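Local coordinates for DNA replication licensing factor MCM related protein (Thermoplasma acidophilum, PDB 4ME3) that probably helps unwind DNA at replication as the N-terminal, zinc-carrying domain of an ATP-driven MCM helicase thought to bind single-stranded DNA, at residues Arg22-Phe25 with Gly29-Asp32; Arg16-Trp21 with Ile80-Leu85; Glu243-Gly248 with Leu252-Thr257; Trp59-Ser64 with Glu70-Ala75. All coordinates share one frame; numbering follows the deposited sequence.

Interaction 1 (Arg22-Phe25 with Gly29-Asp32); sequences RDFF and GYSD
F25, Y30 and F24 carry this contact, in which the end of helix 14-27 is closed by the residues that follow it. The carbonyl oxygen F25 O accepts a 2.8 Å hydrogen bond from Y30 N. A weak link runs through one water, which donates to F25 O and also bonds S31 OG at 2.9 Å. Beneath this polar joint the side chains are apolar. F24 swings its ring forward by placing CG opposite the backbone N (chi1 171°), and its CZ comes to 3.5 Å from Y30 CE2; the rings meet obliquely, their planes 31° apart. The F25 side chain comes near Y30 only through CD1, 4.1 Å from Y30 CB and roughly at a right angle; its main grip is the carbonyl. Tyrosine suits position 30 because its ring can be buried while its hydroxyl bonds S50 N at strand 46-50; S31 OG likewise bonds the hydroxyl of Y84. G29 suits the turn, since its positive phi (81°) is easy for glycine. With Y30 N reaching F25 O and G29 N reaching R26 O, this is a Schellman motif, here joining two helices of the MCM N-terminal domain.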
loop_
_atom_site.group_PDB
_atom_site.type_symbol
_atom_site.label_atom_id
_atom_site.label_comp_id
_atom_site.label_asym_id
_atom_site.label_seq_id
_atom_site.Cartn_x
_atom_site.Cartn_y
_atom_site.Cartn_z
ATOM N N ARG A 22 -4.638 -4.972 -17.611
ATOM C CA ARG A 22 -5.717 -4.471 -18.460
ATOM C C ARG A 22 -6.581 -5.609 -18.999
ATOM O O ARG A 22 -7.808 -5.559 -18.917
ATOM C CB ARG A 22 -5.155 -3.654 -19.625
ATOM C CG ARG A 22 -4.641 -2.284 -19.224
ATOM C CD ARG A 22 -4.409 -1.392 -20.432
ATOM N NE ARG A 22 -3.707 -0.167 -20.066
ATOM C CZ ARG A 22 -2.384 -0.044 -20.017
ATOM N NH1 ARG A 22 -1.599 -1.071 -20.319
ATOM N NH2 ARG A 22 -1.839 1.112 -19.669
ATOM N N ASP A 23 -5.939 -6.629 -19.553
ATOM C CA ASP A 23 -6.668 -7.767 -20.094
ATOM C C ASP A 23 -7.378 -8.531 -18.985
ATOM O O ASP A 23 -8.497 -9.010 -19.167
ATOM C CB ASP A 23 -5.719 -8.704 -20.837
ATOM C CG ASP A 23 -5.419 -8.244 -22.242
ATOM O OD1 ASP A 23 -6.145 -7.368 -22.754
ATOM O OD2 ASP A 23 -4.454 -8.775 -22.832
ATOM N N PHE A 24 -6.728 -8.646 -17.830
ATOM C CA PHE A 24 -7.305 -9.388 -16.716
ATOM C C PHE A 24 -8.621 -8.776 -16.240
ATOM O O PHE A 24 -9.624 -9.478 -16.083
ATOM C CB PHE A 24 -6.328 -9.463 -15.540
ATOM C CG PHE A 24 -6.948 -10.021 -14.298
ATOM C CD1 PHE A 24 -7.166 -11.384 -14.173
ATOM C CD2 PHE A 24 -7.345 -9.185 -13.270
ATOM C CE1 PHE A 24 -7.755 -11.901 -13.037
ATOM C CE2 PHE A 24 -7.938 -9.696 -12.135
ATOM C CZ PHE A 24 -8.141 -11.056 -12.016
ATOM N N PHE A 25 -8.614 -7.469 -16.000
ATOM C CA PHE A 25 -9.789 -6.795 -15.468
ATOM C C PHE A 25 -10.982 -7.024 -16.389
ATOM O O PHE A 25 -12.095 -7.275 -15.927
ATOM C CB PHE A 25 -9.538 -5.293 -15.317
ATOM C CG PHE A 25 -8.602 -4.932 -14.194
ATOM C CD1 PHE A 25 -8.680 -5.570 -12.964
ATOM C CD2 PHE A 25 -7.652 -3.940 -14.368
ATOM C CE1 PHE A 25 -7.821 -5.228 -11.938
ATOM C CE2 PHE A 25 -6.790 -3.597 -13.345
ATOM C CZ PHE A 25 -6.879 -4.241 -12.127
ATOM N N GLY A 29 -14.237 -9.905 -15.715
ATOM C CA GLY A 29 -15.478 -9.221 -15.401
ATOM C C GLY A 29 -15.393 -8.203 -14.283
ATOM O O GLY A 29 -16.394 -7.917 -13.625
ATOM N N TYR A 30 -14.207 -7.647 -14.065
ATOM C CA TYR A 30 -14.018 -6.667 -13.000
ATOM C C TYR A 30 -14.445 -5.263 -13.430
ATOM O O TYR A 30 -14.674 -4.395 -12.593
ATOM C CB TYR A 30 -12.562 -6.665 -12.527
ATOM C CG TYR A 30 -12.229 -7.839 -11.630
ATOM C CD1 TYR A 30 -12.474 -7.784 -10.264
ATOM C CD2 TYR A 30 -11.689 -9.007 -12.150
ATOM C CE1 TYR A 30 -12.187 -8.856 -9.442
ATOM C CE2 TYR A 30 -11.393 -10.086 -11.333
ATOM C CZ TYR A 30 -11.643 -10.005 -9.983
ATOM O OH TYR A 30 -11.355 -11.082 -9.175
ATOM N N SER A 31 -14.571 -5.048 -14.736
ATOM C CA SER A 31 -14.901 -3.725 -15.261
ATOM C C SER A 31 -16.184 -3.160 -14.660
ATOM O O SER A 31 -16.251 -1.971 -14.345
ATOM C CB SER A 31 -15.016 -3.772 -16.785
ATOM O OG SER A 31 -13.790 -4.172 -17.371
ATOM N N ASP A 32 -17.203 -4.002 -14.505
ATOM C CA ASP A 32 -18.476 -3.552 -13.954
ATOM C C ASP A 32 -18.324 -3.076 -12.514
ATOM O O ASP A 32 -18.879 -2.045 -12.135
ATOM C CB ASP A 32 -19.535 -4.655 -14.032
ATOM C CG ASP A 32 -20.253 -4.683 -15.370
ATOM O OD1 ASP A 32 -20.048 -3.755 -16.182
ATOM O OD2 ASP A 32 -21.036 -5.626 -15.604
HETATM O O HOH W 1 -15.096 -6.711 -17.501
#

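Interaction 2 (Arg16-Trp21 with Ile80-Leu85); sequences RIKDLW and ILQDYL
The flat group of this contact is the terminal amide of Q82, and K18 NZ is what approaches it: the ammonium donates a 2.9 Å hydrogen bond to Q82 OE1. The donor stands 33° off the carbonyl plane and meets the oxygen from the side, the C=O...N angle being 118°, so it lies neither flat at the amide edge nor squarely over a face. The other amide atom, Q82 NE2, stays 3.8 Å from K18 NZ. In its own segment, the R16 guanidinium has L20 CD1 over one face. K18 bends at chi3 (75°), which turns NZ across the end of the extended Q82 chain at about a right angle. A lysine suits the site because its long aliphatic part can lie on A75 and V79 while the charge reaches the surface; glutamine offers it a neutral acceptor. K18 NZ also has a long, weak ion pair with E78. With an alanine in place of K18, Q82 OE1 would probably lose this donor and the amide be freer to turn. Nearby, I80 O accepts from both Y84 N and L85 N, where helix 69-84 widens into a pi-type turn. The bond thus spans the surface between helices 14-27 and 69-84. Below it I17 packs on helix 69-84, W21 bonds Y72 O and touches helix 59-67, and Y84 and L85 lean on helix 31-38.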
loop_
_atom_site.group_PDB
_atom_site.type_symbol
_atom_site.label_atom_id
_atom_site.label_comp_id
_atom_site.label_asym_id
_atom_site.label_seq_id
_atom_site.Cartn_x
_atom_site.Cartn_y
_atom_site.Cartn_z
ATOM N N ARG A 16 4.405 -3.908 -19.798
ATOM C CA ARG A 16 3.919 -5.271 -19.977
ATOM C C ARG A 16 3.056 -5.706 -18.799
ATOM O O ARG A 16 2.051 -6.397 -18.979
ATOM C CB ARG A 16 5.079 -6.253 -20.152
ATOM C CG ARG A 16 4.660 -7.707 -19.971
ATOM C CD ARG A 16 5.402 -8.649 -20.902
ATOM N NE ARG A 16 4.982 -10.037 -20.707
ATOM C CZ ARG A 16 3.919 -10.595 -21.284
ATOM N NH1 ARG A 16 3.147 -9.893 -22.106
ATOM N NH2 ARG A 16 3.625 -11.864 -21.035
ATOM N N ILE A 17 3.455 -5.309 -17.595
ATOM C CA ILE A 17 2.694 -5.657 -16.401
ATOM C C ILE A 17 1.329 -4.979 -16.457
ATOM O O ILE A 17 0.306 -5.601 -16.173
ATOM C CB ILE A 17 3.449 -5.267 -15.114
ATOM C CG1 ILE A 17 4.698 -6.137 -14.960
ATOM C CG2 ILE A 17 2.557 -5.435 -13.892
ATOM C CD1 ILE A 17 5.605 -5.719 -13.813
ATOM N N LYS A 18 1.312 -3.709 -16.848
ATOM C CA LYS A 18 0.061 -2.972 -16.966
ATOM C C LYS A 18 -0.836 -3.585 -18.042
ATOM O O LYS A 18 -2.049 -3.680 -17.861
ATOM C CB LYS A 18 0.330 -1.495 -17.260
ATOM C CG LYS A 18 0.958 -0.753 -16.088
ATOM C CD LYS A 18 1.400 0.650 -16.467
ATOM C CE LYS A 18 0.222 1.596 -16.602
ATOM N NZ LYS A 18 0.670 2.990 -16.881
ATOM N N ASP A 19 -0.243 -4.012 -19.153
ATOM C CA ASP A 19 -1.014 -4.656 -20.215
ATOM C C ASP A 19 -1.673 -5.932 -19.705
ATOM O O ASP A 19 -2.814 -6.223 -20.047
ATOM C CB ASP A 19 -0.131 -4.967 -21.426
ATOM C CG ASP A 19 0.133 -3.746 -22.285
ATOM O OD1 ASP A 19 -0.655 -2.779 -22.213
ATOM O OD2 ASP A 19 1.125 -3.756 -23.044
ATOM N N LEU A 20 -0.954 -6.689 -18.882
ATOM C CA LEU A 20 -1.496 -7.912 -18.302
ATOM C C LEU A 20 -2.691 -7.613 -17.385
ATOM O O LEU A 20 -3.704 -8.316 -17.423
ATOM C CB LEU A 20 -0.402 -8.671 -17.549
ATOM C CG LEU A 20 0.626 -9.364 -18.449
ATOM C CD1 LEU A 20 1.877 -9.736 -17.671
ATOM C CD2 LEU A 20 0.023 -10.597 -19.094
ATOM N N TRP A 21 -2.577 -6.573 -16.564
ATOM C CA TRP A 21 -3.694 -6.162 -15.716
ATOM C C TRP A 21 -4.892 -5.742 -16.558
ATOM O O TRP A 21 -6.031 -6.092 -16.250
ATOM C CB TRP A 21 -3.300 -4.996 -14.808
ATOM C CG TRP A 21 -2.591 -5.401 -13.553
ATOM C CD1 TRP A 21 -1.301 -5.112 -13.211
ATOM C CD2 TRP A 21 -3.131 -6.165 -12.468
ATOM N NE1 TRP A 21 -1.006 -5.651 -11.983
ATOM C CE2 TRP A 21 -2.113 -6.301 -11.504
ATOM C CE3 TRP A 21 -4.375 -6.747 -12.218
ATOM C CZ2 TRP A 21 -2.302 -6.989 -10.307
ATOM C CZ3 TRP A 21 -4.562 -7.433 -11.032
ATOM C CH2 TRP A 21 -3.532 -7.547 -10.091
ATOM N N ILE A 80 -6.121 1.119 -13.172
ATOM C CA ILE A 80 -7.434 1.532 -12.699
ATOM C C ILE A 80 -7.566 3.054 -12.721
ATOM O O ILE A 80 -8.563 3.587 -13.197
ATOM C CB ILE A 80 -7.706 0.997 -11.286
ATOM C CG1 ILE A 80 -7.892 -0.523 -11.344
ATOM C CG2 ILE A 80 -8.937 1.661 -10.688
ATOM C CD1 ILE A 80 -7.943 -1.201 -9.995
ATOM N N LEU A 81 -6.550 3.751 -12.227
ATOM C CA LEU A 81 -6.595 5.211 -12.164
ATOM C C LEU A 81 -6.591 5.859 -13.550
ATOM O O LEU A 81 -7.304 6.835 -13.788
ATOM C CB LEU A 81 -5.425 5.740 -11.341
ATOM C CG LEU A 81 -5.543 5.523 -9.832
ATOM C CD1 LEU A 81 -4.188 5.723 -9.154
ATOM C CD2 LEU A 81 -6.575 6.461 -9.238
ATOM N N GLN A 82 -5.789 5.314 -14.458
ATOM C CA GLN A 82 -5.627 5.901 -15.786
ATOM C C GLN A 82 -6.732 5.499 -16.762
ATOM O O GLN A 82 -7.219 6.328 -17.530
ATOM C CB GLN A 82 -4.266 5.511 -16.372
ATOM C CG GLN A 82 -3.080 6.073 -15.604
ATOM C CD GLN A 82 -1.747 5.673 -16.211
ATOM O OE1 GLN A 82 -1.669 4.747 -17.018
ATOM N NE2 GLN A 82 -0.689 6.377 -15.825
ATOM N N ASP A 83 -7.124 4.230 -16.736
ATOM C CA ASP A 83 -8.060 3.701 -17.726
ATOM C C ASP A 83 -9.528 3.824 -17.308
ATOM O O ASP A 83 -10.410 3.949 -18.160
ATOM C CB ASP A 83 -7.742 2.233 -18.021
ATOM C CG ASP A 83 -6.416 2.049 -18.739
ATOM O OD1 ASP A 83 -5.683 3.045 -18.926
ATOM O OD2 ASP A 83 -6.104 0.898 -19.111
ATOM N N TYR A 84 -9.793 3.782 -16.007
ATOM C CA TYR A 84 -11.169 3.739 -15.519
ATOM C C TYR A 84 -11.624 4.997 -14.778
ATOM O O TYR A 84 -12.743 5.461 -14.979
ATOM C CB TYR A 84 -11.367 2.531 -14.601
ATOM C CG TYR A 84 -11.333 1.201 -15.311
ATOM C CD1 TYR A 84 -10.130 0.554 -15.558
ATOM C CD2 TYR A 84 -12.506 0.586 -15.729
ATOM C CE1 TYR A 84 -10.096 -0.661 -16.199
ATOM C CE2 TYR A 84 -12.481 -0.634 -16.372
ATOM C CZ TYR A 84 -11.274 -1.253 -16.604
ATOM O OH TYR A 84 -11.246 -2.470 -17.245
ATOM N N LEU A 85 -10.770 5.543 -13.919
ATOM C CA LEU A 85 -11.201 6.595 -13.001
ATOM C C LEU A 85 -10.735 7.987 -13.404
ATOM O O LEU A 85 -11.008 8.960 -12.704
ATOM C CB LEU A 85 -10.694 6.288 -11.590
ATOM C CG LEU A 85 -11.173 4.968 -10.983
ATOM C CD1 LEU A 85 -10.493 4.725 -9.645
ATOM C CD2 LEU A 85 -12.679 4.967 -10.825
#

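Interaction 3 (Glu243-Gly248 with Leu252-Thr257); sequences EQRRQG and LTEFFT
E243 pairs with F256 as an antiparallel hydrogen-bonded pair and Q244 with F255 as a non-hydrogen-bonded one, in strands whose directions diverge by 134°. R245 N continues the pairing to E254 O, while L252 N to R245 O is weak at 3.5 Å. Q244 NE2 gives L252 O an almost straight bond of 2.8 Å, the oxygen in the amide plane. L252 packs its CB on R245 O (3.4 Å) and its CD1 on Q247 N. Q244 CA makes a CH-pi contact over the F255 ring, and E243 CB does the same to F256, 3.8 Å from its centroid. F256 CD1 lies over one face of the R245 guanidinium. The R245-E254 salt bridge is long (NE to OE2, 3.8 Å), and a water accepts from R245 NE and donates to E254 OE2 and F255 O. This hairpin probably corresponds to the one that reaches toward DNA in related MCM rings. Backbone bonds and aromatic faces probably hold its base in register, water bridging the long ion pair, while R246-G248 are poorly ordered.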
loop_
_atom_site.group_PDB
_atom_site.type_symbol
_atom_site.label_atom_id
_atom_site.label_comp_id
_atom_site.label_asym_id
_atom_site.label_seq_id
_atom_site.Cartn_x
_atom_site.Cartn_y
_atom_site.Cartn_z
ATOM N N GLU A 243 12.163 -3.124 9.481
ATOM C CA GLU A 243 12.308 -1.848 10.165
ATOM C C GLU A 243 13.603 -1.865 10.965
ATOM O O GLU A 243 13.930 -2.860 11.607
ATOM C CB GLU A 243 11.116 -1.599 11.088
ATOM C CG GLU A 243 11.230 -0.338 11.930
ATOM C CD GLU A 243 11.035 0.928 11.122
ATOM O OE1 GLU A 243 10.418 0.857 10.038
ATOM O OE2 GLU A 243 11.493 1.999 11.576
ATOM N N GLN A 244 14.334 -0.757 10.923
ATOM C CA GLN A 244 15.659 -0.686 11.531
ATOM C C GLN A 244 15.589 -0.521 13.043
ATOM O O GLN A 244 14.826 0.299 13.549
ATOM C CB GLN A 244 16.442 0.481 10.924
ATOM C CG GLN A 244 17.901 0.540 11.349
ATOM C CD GLN A 244 18.678 1.608 10.605
ATOM O OE1 GLN A 244 18.105 2.583 10.117
ATOM N NE2 GLN A 244 19.989 1.426 10.509
ATOM N N ARG A 245 16.382 -1.310 13.764
ATOM C CA ARG A 245 16.537 -1.115 15.200
ATOM C C ARG A 245 17.429 0.095 15.424
ATOM O O ARG A 245 18.381 0.318 14.674
ATOM C CB ARG A 245 17.179 -2.337 15.858
ATOM C CG ARG A 245 16.354 -3.612 15.799
ATOM C CD ARG A 245 15.302 -3.662 16.894
ATOM N NE ARG A 245 14.711 -4.994 17.015
ATOM C CZ ARG A 245 13.587 -5.265 17.670
ATOM N NH1 ARG A 245 12.910 -4.296 18.274
ATOM N NH2 ARG A 245 13.133 -6.510 17.720
ATOM N N ARG A 246 17.123 0.877 16.452
ATOM C CA ARG A 246 17.962 2.011 16.820
ATOM C C ARG A 246 18.227 2.010 18.318
ATOM O O ARG A 246 17.299 1.913 19.119
ATOM C CB ARG A 246 17.301 3.328 16.414
ATOM C CG ARG A 246 17.195 3.526 14.913
ATOM C CD ARG A 246 16.567 4.865 14.566
ATOM N NE ARG A 246 16.420 5.036 13.124
ATOM C CZ ARG A 246 15.831 6.078 12.545
ATOM N NH1 ARG A 246 15.323 7.058 13.282
ATOM N NH2 ARG A 246 15.748 6.140 11.223
ATOM N N GLN A 247 19.499 2.106 18.688
ATOM C CA GLN A 247 19.872 2.222 20.092
ATOM C C GLN A 247 20.005 3.698 20.448
ATOM O O GLN A 247 21.099 4.187 20.726
ATOM C CB GLN A 247 21.177 1.475 20.370
ATOM C CG GLN A 247 21.163 0.687 21.670
ATOM C CD GLN A 247 22.054 -0.538 21.619
ATOM O OE1 GLN A 247 23.266 -0.449 21.807
ATOM N NE2 GLN A 247 21.451 -1.695 21.360
ATOM N N GLY A 248 18.874 4.397 20.427
ATOM C CA GLY A 248 18.845 5.823 20.688
ATOM C C GLY A 248 19.801 6.587 19.792
ATOM O O GLY A 248 20.988 6.692 20.098
ATOM N N LEU A 252 21.651 0.933 13.650
ATOM C CA LEU A 252 22.144 -0.430 13.806
ATOM C C LEU A 252 21.920 -1.238 12.534
ATOM O O LEU A 252 21.127 -0.858 11.677
ATOM C CB LEU A 252 21.438 -1.116 14.973
ATOM C CG LEU A 252 21.626 -0.455 16.336
ATOM C CD1 LEU A 252 20.652 -1.048 17.340
ATOM C CD2 LEU A 252 23.061 -0.621 16.808
ATOM N N THR A 253 22.623 -2.359 12.422
ATOM C CA THR A 253 22.428 -3.266 11.298
ATOM C C THR A 253 21.379 -4.323 11.636
ATOM O O THR A 253 20.960 -5.087 10.769
ATOM C CB THR A 253 23.737 -3.958 10.896
ATOM O OG1 THR A 253 24.326 -4.576 12.047
ATOM C CG2 THR A 253 24.713 -2.947 10.308
ATOM N N GLU A 254 20.962 -4.371 12.898
ATOM C CA GLU A 254 19.882 -5.268 13.297
ATOM C C GLU A 254 18.538 -4.669 12.908
ATOM O O GLU A 254 18.245 -3.516 13.220
ATOM C CB GLU A 254 19.905 -5.524 14.805
ATOM C CG GLU A 254 18.845 -6.523 15.260
ATOM C CD GLU A 254 18.598 -6.494 16.754
ATOM O OE1 GLU A 254 19.256 -5.696 17.457
ATOM O OE2 GLU A 254 17.736 -7.267 17.225
ATOM N N PHE A 255 17.723 -5.464 12.223
ATOM C CA PHE A 255 16.390 -5.043 11.828
ATOM C C PHE A 255 15.375 -6.002 12.436
ATOM O O PHE A 255 15.744 -7.007 13.043
ATOM C CB PHE A 255 16.263 -5.048 10.299
ATOM C CG PHE A 255 16.806 -3.809 9.634
ATOM C CD1 PHE A 255 18.145 -3.473 9.740
ATOM C CD2 PHE A 255 15.974 -2.989 8.886
ATOM C CE1 PHE A 255 18.643 -2.339 9.125
ATOM C CE2 PHE A 255 16.467 -1.853 8.270
ATOM C CZ PHE A 255 17.803 -1.528 8.389
ATOM N N PHE A 256 14.096 -5.684 12.285
ATOM C CA PHE A 256 13.041 -6.639 12.600
ATOM C C PHE A 256 12.002 -6.584 11.491
ATOM O O PHE A 256 11.889 -5.579 10.789
ATOM C CB PHE A 256 12.411 -6.362 13.971
ATOM C CG PHE A 256 11.733 -5.021 14.084
ATOM C CD1 PHE A 256 12.460 -3.885 14.390
ATOM C CD2 PHE A 256 10.364 -4.907 13.911
ATOM C CE1 PHE A 256 11.839 -2.653 14.502
ATOM C CE2 PHE A 256 9.736 -3.680 14.020
ATOM C CZ PHE A 256 10.473 -2.551 14.322
ATOM N N THR A 257 11.261 -7.670 11.320
ATOM C CA THR A 257 10.248 -7.722 10.278
ATOM C C THR A 257 8.891 -7.268 10.798
ATOM O O THR A 257 8.591 -7.400 11.988
ATOM C CB THR A 257 10.088 -9.141 9.718
ATOM O OG1 THR A 257 9.777 -10.044 10.784
ATOM C CG2 THR A 257 11.361 -9.596 9.020
HETATM O O HOH W 2 15.507 -7.655 15.753
#

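Interaction 4 (Trp59-Ser64 with Glu70-Ala75); sequences WQFAGS and EIYIRA
Two successive helices of the MCM N-terminal domain, 59-67 and 69-84, pack against each other here, with Y72 of the second set against F61 and S64 of the first. The edge of the Y72 ring faces F61: F61 CE1 approaches Y72 CD2 to 3.6 Å, near the plane of the tyrosine. Seen as a pair the rings are oblique, at 56° to one another. F61 reaches this far because its CG is trans to the backbone N (chi1 -178°). S64 meets the phenol end instead, its CB 3.4 Å from Y72 OH, and S64 O lies over one face of the ring toward its rim. The small serine fits where Y72 comes close. The serine hydroxyl turns back on its own helix: S64 OG donates to Q60 O at 2.9 Å, and S64 N bonds the same oxygen from the opposite side of its plane. A valine in place of Y72 would probably open a gap beside F61 and S64 CB, taking away the aromatic surface on which both rest. The contact thus works by van der Waals packing, apolar between F61 and Y72 and mixed at S64, with no polar bond linking the two segments.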
loop_
_atom_site.group_PDB
_atom_site.type_symbol
_atom_site.label_atom_id
_atom_site.label_comp_id
_atom_site.label_asym_id
_atom_site.label_seq_id
_atom_site.Cartn_x
_atom_site.Cartn_y
_atom_site.Cartn_z
ATOM N N TRP A 59 -0.761 -18.184 -14.613
ATOM C CA TRP A 59 -0.202 -18.575 -13.322
ATOM C C TRP A 59 1.195 -17.995 -13.102
ATOM O O TRP A 59 1.623 -17.829 -11.960
ATOM C CB TRP A 59 -0.238 -20.095 -13.120
ATOM C CG TRP A 59 0.762 -20.873 -13.904
ATOM C CD1 TRP A 59 0.599 -21.392 -15.157
ATOM C CD2 TRP A 59 2.078 -21.248 -13.481
ATOM N NE1 TRP A 59 1.737 -22.060 -15.542
ATOM C CE2 TRP A 59 2.659 -21.987 -14.531
ATOM C CE3 TRP A 59 2.822 -21.029 -12.319
ATOM C CZ2 TRP A 59 3.953 -22.505 -14.454
ATOM C CZ3 TRP A 59 4.107 -21.543 -12.244
ATOM C CH2 TRP A 59 4.657 -22.273 -13.305
ATOM N N GLN A 60 1.888 -17.657 -14.187
ATOM C CA GLN A 60 3.167 -16.956 -14.088
ATOM C C GLN A 60 2.958 -15.548 -13.539
ATOM O O GLN A 60 3.701 -15.083 -12.674
ATOM C CB GLN A 60 3.847 -16.859 -15.455
ATOM C CG GLN A 60 5.135 -17.664 -15.573
ATOM C CD GLN A 60 4.908 -19.163 -15.497
ATOM O OE1 GLN A 60 5.631 -19.876 -14.798
ATOM N NE2 GLN A 60 3.914 -19.651 -16.230
ATOM N N PHE A 61 1.944 -14.873 -14.067
ATOM C CA PHE A 61 1.582 -13.533 -13.624
ATOM C C PHE A 61 1.153 -13.577 -12.164
ATOM O O PHE A 61 1.576 -12.747 -11.356
ATOM C CB PHE A 61 0.449 -13.000 -14.503
ATOM C CG PHE A 61 0.015 -11.597 -14.180
ATOM C CD1 PHE A 61 0.880 -10.529 -14.339
ATOM C CD2 PHE A 61 -1.280 -11.345 -13.755
ATOM C CE1 PHE A 61 0.469 -9.234 -14.059
ATOM C CE2 PHE A 61 -1.699 -10.056 -13.476
ATOM C CZ PHE A 61 -0.821 -8.997 -13.629
ATOM N N ALA A 62 0.319 -14.557 -11.825
ATOM C CA ALA A 62 -0.139 -14.730 -10.449
ATOM C C ALA A 62 1.047 -14.933 -9.504
ATOM O O ALA A 62 1.134 -14.295 -8.454
ATOM C CB ALA A 62 -1.098 -15.902 -10.358
ATOM N N GLY A 63 1.958 -15.821 -9.882
ATOM C CA GLY A 63 3.134 -16.096 -9.075
ATOM C C GLY A 63 4.038 -14.890 -8.914
ATOM O O GLY A 63 4.644 -14.695 -7.857
ATOM N N SER A 64 4.141 -14.080 -9.964
ATOM C CA SER A 64 4.977 -12.888 -9.931
ATOM C C SER A 64 4.423 -11.861 -8.947
ATOM O O SER A 64 5.185 -11.126 -8.314
ATOM C CB SER A 64 5.083 -12.263 -11.323
ATOM O OG SER A 64 5.815 -13.099 -12.202
ATOM N N GLU A 70 4.653 -5.234 -4.410
ATOM C CA GLU A 70 4.619 -3.772 -4.467
ATOM C C GLU A 70 4.583 -3.286 -5.915
ATOM O O GLU A 70 3.775 -2.427 -6.271
ATOM C CB GLU A 70 5.809 -3.145 -3.738
ATOM C CG GLU A 70 5.794 -1.619 -3.795
ATOM C CD GLU A 70 7.002 -0.981 -3.137
ATOM O OE1 GLU A 70 7.816 -1.709 -2.530
ATOM O OE2 GLU A 70 7.138 0.259 -3.227
ATOM N N ILE A 71 5.457 -3.842 -6.746
ATOM C CA ILE A 71 5.545 -3.441 -8.149
ATOM C C ILE A 71 4.289 -3.819 -8.938
ATOM O O ILE A 71 3.745 -3.003 -9.685
ATOM C CB ILE A 71 6.771 -4.076 -8.832
ATOM C CG1 ILE A 71 8.058 -3.434 -8.313
ATOM C CG2 ILE A 71 6.682 -3.915 -10.348
ATOM C CD1 ILE A 71 9.318 -4.159 -8.728
ATOM N N TYR A 72 3.836 -5.056 -8.776
ATOM C CA TYR A 72 2.683 -5.549 -9.529
ATOM C C TYR A 72 1.373 -4.904 -9.093
ATOM O O TYR A 72 0.527 -4.578 -9.926
ATOM C CB TYR A 72 2.597 -7.069 -9.430
ATOM C CG TYR A 72 3.489 -7.751 -10.436
ATOM C CD1 TYR A 72 4.869 -7.738 -10.288
ATOM C CD2 TYR A 72 2.957 -8.377 -11.551
ATOM C CE1 TYR A 72 5.691 -8.343 -11.207
ATOM C CE2 TYR A 72 3.775 -8.988 -12.479
ATOM C CZ TYR A 72 5.138 -8.965 -12.303
ATOM O OH TYR A 72 5.963 -9.568 -13.220
ATOM N N ILE A 73 1.204 -4.712 -7.790
ATOM C CA ILE A 73 -0.010 -4.087 -7.280
ATOM C C ILE A 73 -0.061 -2.615 -7.689
ATOM O O ILE A 73 -1.099 -2.124 -8.137
ATOM C CB ILE A 73 -0.126 -4.252 -5.748
ATOM C CG1 ILE A 73 -0.444 -5.712 -5.414
ATOM C CG2 ILE A 73 -1.203 -3.335 -5.189
ATOM C CD1 ILE A 73 -0.308 -6.073 -3.953
ATOM N N ARG A 74 1.059 -1.912 -7.562
ATOM C CA ARG A 74 1.114 -0.516 -7.986
ATOM C C ARG A 74 0.733 -0.373 -9.462
ATOM O O ARG A 74 0.002 0.545 -9.836
ATOM C CB ARG A 74 2.506 0.065 -7.751
ATOM C CG ARG A 74 2.632 1.526 -8.153
ATOM C CD ARG A 74 4.052 2.027 -7.954
ATOM N NE ARG A 74 4.175 2.898 -6.790
ATOM C CZ ARG A 74 3.973 4.214 -6.807
ATOM N NH1 ARG A 74 3.629 4.833 -7.929
ATOM N NH2 ARG A 74 4.114 4.918 -5.694
ATOM N N ALA A 75 1.222 -1.284 -10.298
ATOM C CA ALA A 75 0.903 -1.252 -11.726
ATOM C C ALA A 75 -0.598 -1.402 -11.945
ATOM O O ALA A 75 -1.184 -0.702 -12.766
ATOM C CB ALA A 75 1.657 -2.342 -12.469
#

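Interactions 1, 2 and 4 belong to the helical part of the MCM N-terminal domain, whereas interaction 3 lies in a beta hairpin with its centre about 42 Å from that of interaction 1. Interaction 1 is buried and aromatic, interaction 4 partly buried; interaction 2 is a single polar bond at the surface. Helix 14-27 serves interactions 1 and 2, which are tied directly by the salt bridge R22 NE to D83 OD2. Helix 69-84 serves interactions 2 and 4, joined by W21 NE1 bonding Y72 O and by I17 packing on A75. Interaction 3 is also a surface contact, but it combines backbone pairing with CH-pi contacts and a long, water-bridged salt bridge, with no buried residue.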